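Local atomic coordinates of nucleoporin NUP170 (Chaetomium thermophilum, PDB entry 5HAX), a protein that is a nuclear pore protein, built of a beta-propeller and an alpha-helical domain, that probably serves as a structural scaffold component of the pore. Residues Ile526-Ser538 / Thr552-Gly564. Numbering follows the deposited sequence.
Sequences IAAALAVACGQGS and TENLARAAFIEYG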
loop_
_atom_site.group_PDB
_atom_site.type_symbol
_atom_site.label_atom_id
_atom_site.label_comp_id
_atom_site.label_asym_id
_atom_site.label_seq_id
_atom_site.Cartn_x
_atom_site.Cartn_y
_atom_site.Cartn_z
ATOM N N ILE A 526 22.883 -0.551 10.467
ATOM C CA ILE A 526 23.887 -1.479 9.959
ATOM C C ILE A 526 23.250 -2.478 9.002
ATOM O O ILE A 526 23.894 -2.930 8.047
ATOM C CB ILE A 526 24.595 -2.184 11.134
ATOM C CG1 ILE A 526 25.343 -1.161 12.001
ATOM C CG2 ILE A 526 25.556 -3.263 10.633
ATOM C CD1 ILE A 526 26.473 -0.430 11.291
ATOM N N ALA A 527 21.986 -2.837 9.233
ATOM C CA ALA A 527 21.285 -3.714 8.302
ATOM C C ALA A 527 21.081 -3.031 6.955
ATOM O O ALA A 527 21.159 -3.680 5.906
ATOM C CB ALA A 527 19.944 -4.144 8.896
ATOM N N ALA A 528 20.820 -1.722 6.966
ATOM C CA ALA A 528 20.714 -0.980 5.714
ATOM C C ALA A 528 22.048 -0.948 4.982
ATOM O O ALA A 528 22.095 -1.109 3.757
ATOM C CB ALA A 528 20.217 0.440 5.986
ATOM N N ALA A 529 23.145 -0.739 5.715
ATOM C CA ALA A 529 24.466 -0.761 5.097
ATOM C C ALA A 529 24.743 -2.119 4.465
ATOM O O ALA A 529 25.219 -2.204 3.327
ATOM C CB ALA A 529 25.535 -0.418 6.135
ATOM N N LEU A 530 24.442 -3.195 5.192
ATOM C CA LEU A 530 24.605 -4.536 4.640
ATOM C C LEU A 530 23.795 -4.698 3.360
ATOM O O LEU A 530 24.294 -5.217 2.355
ATOM C CB LEU A 530 24.189 -5.577 5.678
ATOM C CG LEU A 530 24.177 -7.036 5.213
ATOM C CD1 LEU A 530 25.565 -7.462 4.756
ATOM C CD2 LEU A 530 23.670 -7.939 6.326
ATOM N N ALA A 531 22.540 -4.240 3.375
ATOM C CA ALA A 531 21.687 -4.359 2.196
ATOM C C ALA A 531 22.267 -3.585 1.018
ATOM O O ALA A 531 22.375 -4.116 -0.093
ATOM C CB ALA A 531 20.277 -3.870 2.522
ATOM N N VAL A 532 22.643 -2.322 1.242
ATOM C CA VAL A 532 23.249 -1.527 0.176
ATOM C C VAL A 532 24.526 -2.194 -0.318
ATOM O O VAL A 532 24.776 -2.271 -1.527
ATOM C CB VAL A 532 23.519 -0.090 0.662
ATOM C CG1 VAL A 532 24.308 0.698 -0.385
ATOM C CG2 VAL A 532 22.212 0.619 0.984
ATOM N N ALA A 533 25.356 -2.684 0.607
ATOM C CA ALA A 533 26.577 -3.380 0.214
ATOM C C ALA A 533 26.280 -4.574 -0.682
ATOM O O ALA A 533 27.091 -4.913 -1.551
ATOM C CB ALA A 533 27.344 -3.831 1.455
ATOM N N CYS A 534 25.128 -5.214 -0.495
ATOM C CA CYS A 534 24.725 -6.359 -1.299
ATOM C C CYS A 534 23.990 -5.958 -2.573
ATOM O O CYS A 534 23.474 -6.833 -3.276
ATOM C CB CYS A 534 23.849 -7.300 -0.465
ATOM S SG CYS A 534 24.737 -8.133 0.869
ATOM N N GLY A 535 23.926 -4.664 -2.885
ATOM C CA GLY A 535 23.329 -4.194 -4.117
ATOM C C GLY A 535 21.894 -3.729 -4.008
ATOM O O GLY A 535 21.309 -3.352 -5.029
ATOM N N GLN A 536 21.305 -3.744 -2.814
ATOM C CA GLN A 536 19.939 -3.263 -2.661
ATOM C C GLN A 536 19.892 -1.751 -2.841
ATOM O O GLN A 536 20.783 -1.026 -2.390
ATOM C CB GLN A 536 19.386 -3.654 -1.291
ATOM C CG GLN A 536 19.291 -5.159 -1.071
ATOM C CD GLN A 536 18.191 -5.805 -1.894
ATOM O OE1 GLN A 536 17.499 -5.140 -2.666
ATOM N NE2 GLN A 536 18.021 -7.110 -1.726
ATOM N N GLY A 537 18.841 -1.278 -3.506
ATOM C CA GLY A 537 18.763 0.100 -3.933
ATOM C C GLY A 537 19.437 0.384 -5.258
ATOM O O GLY A 537 19.201 1.452 -5.836
ATOM N N SER A 538 20.262 -0.541 -5.761
ATOM C CA SER A 538 20.966 -0.334 -7.022
ATOM C C SER A 538 20.068 -0.517 -8.235
ATOM O O SER A 538 20.437 -0.075 -9.327
ATOM C CB SER A 538 22.156 -1.288 -7.131
ATOM O OG SER A 538 22.837 -1.106 -8.360
ATOM N N THR A 552 29.580 3.578 -3.666
ATOM C CA THR A 552 28.520 3.571 -2.662
ATOM C C THR A 552 28.455 2.225 -1.953
ATOM O O THR A 552 28.338 2.167 -0.723
ATOM C CB THR A 552 27.176 3.901 -3.311
ATOM O OG1 THR A 552 27.243 5.198 -3.918
ATOM C CG2 THR A 552 26.052 3.887 -2.278
ATOM N N GLU A 553 28.529 1.131 -2.714
ATOM C CA GLU A 553 28.522 -0.194 -2.106
ATOM C C GLU A 553 29.780 -0.434 -1.280
ATOM O O GLU A 553 29.728 -1.133 -0.261
ATOM C CB GLU A 553 28.376 -1.262 -3.189
ATOM C CG GLU A 553 27.024 -1.237 -3.896
ATOM C CD GLU A 553 26.935 -2.241 -5.032
ATOM O OE1 GLU A 553 27.870 -3.056 -5.186
ATOM O OE2 GLU A 553 25.926 -2.214 -5.768
ATOM N N ASN A 554 30.912 0.138 -1.696
ATOM C CA ASN A 554 32.137 0.008 -0.913
ATOM C C ASN A 554 32.071 0.856 0.350
ATOM O O ASN A 554 32.592 0.460 1.399
ATOM C CB ASN A 554 33.349 0.391 -1.765
ATOM C CG ASN A 554 33.730 -0.694 -2.756
ATOM O OD1 ASN A 554 33.551 -1.884 -2.493
ATOM N ND2 ASN A 554 34.264 -0.288 -3.901
ATOM N N LEU A 555 31.445 2.033 0.268
ATOM C CA LEU A 555 31.195 2.818 1.472
ATOM C C LEU A 555 30.261 2.078 2.420
ATOM O O LEU A 555 30.479 2.064 3.638
ATOM C CB LEU A 555 30.601 4.178 1.107
ATOM C CG LEU A 555 31.523 5.394 1.176
ATOM C CD1 LEU A 555 30.777 6.633 0.708
ATOM C CD2 LEU A 555 32.058 5.597 2.584
ATOM N N ALA A 556 29.209 1.463 1.875
ATOM C CA ALA A 556 28.300 0.674 2.697
ATOM C C ALA A 556 29.035 -0.471 3.382
ATOM O O ALA A 556 28.794 -0.756 4.561
ATOM C CB ALA A 556 27.152 0.145 1.838
ATOM N N ARG A 557 29.935 -1.143 2.656
ATOM C CA ARG A 557 30.786 -2.154 3.278
ATOM C C ARG A 557 31.608 -1.556 4.412
ATOM O O ARG A 557 31.721 -2.154 5.490
ATOM C CB ARG A 557 31.707 -2.784 2.231
ATOM C CG ARG A 557 32.823 -3.651 2.814
ATOM C CD ARG A 557 33.742 -4.196 1.731
ATOM N NE ARG A 557 34.418 -3.135 0.990
ATOM C CZ ARG A 557 35.342 -3.344 0.055
ATOM N NH1 ARG A 557 35.710 -4.581 -0.258
ATOM N NH2 ARG A 557 35.903 -2.316 -0.568
ATOM N N ALA A 558 32.197 -0.380 4.185
ATOM C CA ALA A 558 33.018 0.250 5.214
ATOM C C ALA A 558 32.192 0.587 6.448
ATOM O O ALA A 558 32.678 0.478 7.580
ATOM C CB ALA A 558 33.685 1.505 4.655
ATOM N N ALA A 559 30.938 1.000 6.252
ATOM C CA ALA A 559 30.080 1.319 7.387
ATOM C C ALA A 559 29.683 0.059 8.145
ATOM O O ALA A 559 29.583 0.071 9.377
ATOM C CB ALA A 559 28.837 2.070 6.909
ATOM N N PHE A 560 29.453 -1.038 7.422
ATOM C CA PHE A 560 29.092 -2.300 8.061
ATOM C C PHE A 560 30.222 -2.809 8.949
ATOM O O PHE A 560 29.977 -3.343 10.037
ATOM C CB PHE A 560 28.738 -3.326 6.983
ATOM C CG PHE A 560 28.279 -4.653 7.520
ATOM C CD1 PHE A 560 29.104 -5.764 7.456
ATOM C CD2 PHE A 560 27.016 -4.796 8.069
ATOM C CE1 PHE A 560 28.682 -6.987 7.938
ATOM C CE2 PHE A 560 26.590 -6.018 8.553
ATOM C CZ PHE A 560 27.424 -7.115 8.488
ATOM N N ILE A 561 31.467 -2.641 8.504
ATOM C CA ILE A 561 32.620 -3.092 9.277
ATOM C C ILE A 561 32.894 -2.148 10.442
ATOM O O ILE A 561 32.979 -2.572 11.600
ATOM C CB ILE A 561 33.849 -3.213 8.355
ATOM C CG1 ILE A 561 33.644 -4.339 7.337
ATOM C CG2 ILE A 561 35.122 -3.454 9.166
ATOM C CD1 ILE A 561 34.653 -4.332 6.203
ATOM N N GLU A 562 33.030 -0.852 10.151
ATOM C CA GLU A 562 33.574 0.089 11.126
ATOM C C GLU A 562 32.616 0.361 12.280
ATOM O O GLU A 562 33.068 0.603 13.406
ATOM C CB GLU A 562 33.932 1.403 10.430
ATOM C CG GLU A 562 35.124 1.306 9.491
ATOM C CD GLU A 562 36.445 1.225 10.232
ATOM O OE1 GLU A 562 37.271 0.353 9.887
ATOM O OE2 GLU A 562 36.661 2.040 11.155
ATOM N N TYR A 563 31.305 0.341 12.031
ATOM C CA TYR A 563 30.318 0.753 13.024
ATOM C C TYR A 563 29.423 -0.398 13.471
ATOM O O TYR A 563 28.381 -0.161 14.091
ATOM C CB TYR A 563 29.471 1.900 12.472
ATOM C CG TYR A 563 30.283 2.987 11.803
ATOM C CD1 TYR A 563 31.143 3.793 12.538
ATOM C CD2 TYR A 563 30.184 3.213 10.437
ATOM C CE1 TYR A 563 31.886 4.788 11.930
ATOM C CE2 TYR A 563 30.922 4.207 9.820
ATOM C CZ TYR A 563 31.771 4.990 10.571
ATOM O OH TYR A 563 32.507 5.980 9.958
ATOM N N GLY A 564 29.816 -1.640 13.184
ATOM C CA GLY A 564 29.012 -2.794 13.543
ATOM C C GLY A 564 29.069 -3.203 15.000
ATOM O O GLY A 564 28.314 -4.093 15.404
#
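Ile526 to Ala533 and Thr552 to Glu562 pack as two helices running roughly antiparallel, their axes 7.7 Å apart at closest approach and their directions 145° apart, with Ala529 facing Ala556 at 4.7 Å between CA atoms. Small residues permit this close fit: the methyl of Ala556 sits against the backbone of the partner helix, its CB 3.4 Å from Ala529 O, and is flanked by Val532 CG1 and Ala533 CB. In return, Ala529 CB rests 3.6 Å from Ala556 O.

At the Ile526 end, Phe560 swings its ring across to the other helix, CG lying anti to its backbone N (chi1 -177°). Leu530 CD1 lies over one ring face in a CH-pi contact, 4.3 Å from the centroid and 15° off the normal, while Ile526 CG2 approaches the ring obliquely and touches Phe560 CD2 at 3.3 Å. The other branch of Ile526 reaches the end of helix 549-562, where CD1 packs against Tyr563 O and CB. Replacing Ile526 by alanine removes both branches, which is likely to open a gap between Phe560 and Tyr563, although Leu530 would still cover one ring face.

At the far end, the CB-CG part of Glu553 packs over Val532 O, CG at 3.4 Å, and its OE2 comes near Gly535 CA. Gly535, with positive phi, is the C-prime residue of a Schellman motif, in which Gln536 N bonds to Ala531 O and Gly535 N to Val532 O. From helix 490-501, Phe494 touches Ala529 and Leu498 touches Ala556; Phe638 of helix 622-640 meets Leu530 and Ala533. Helices 522-533 and 549-562 thus form an alanine-rich antiparallel pair of consecutive helices in the helical domain, consistent with an alpha-solenoid-type stack.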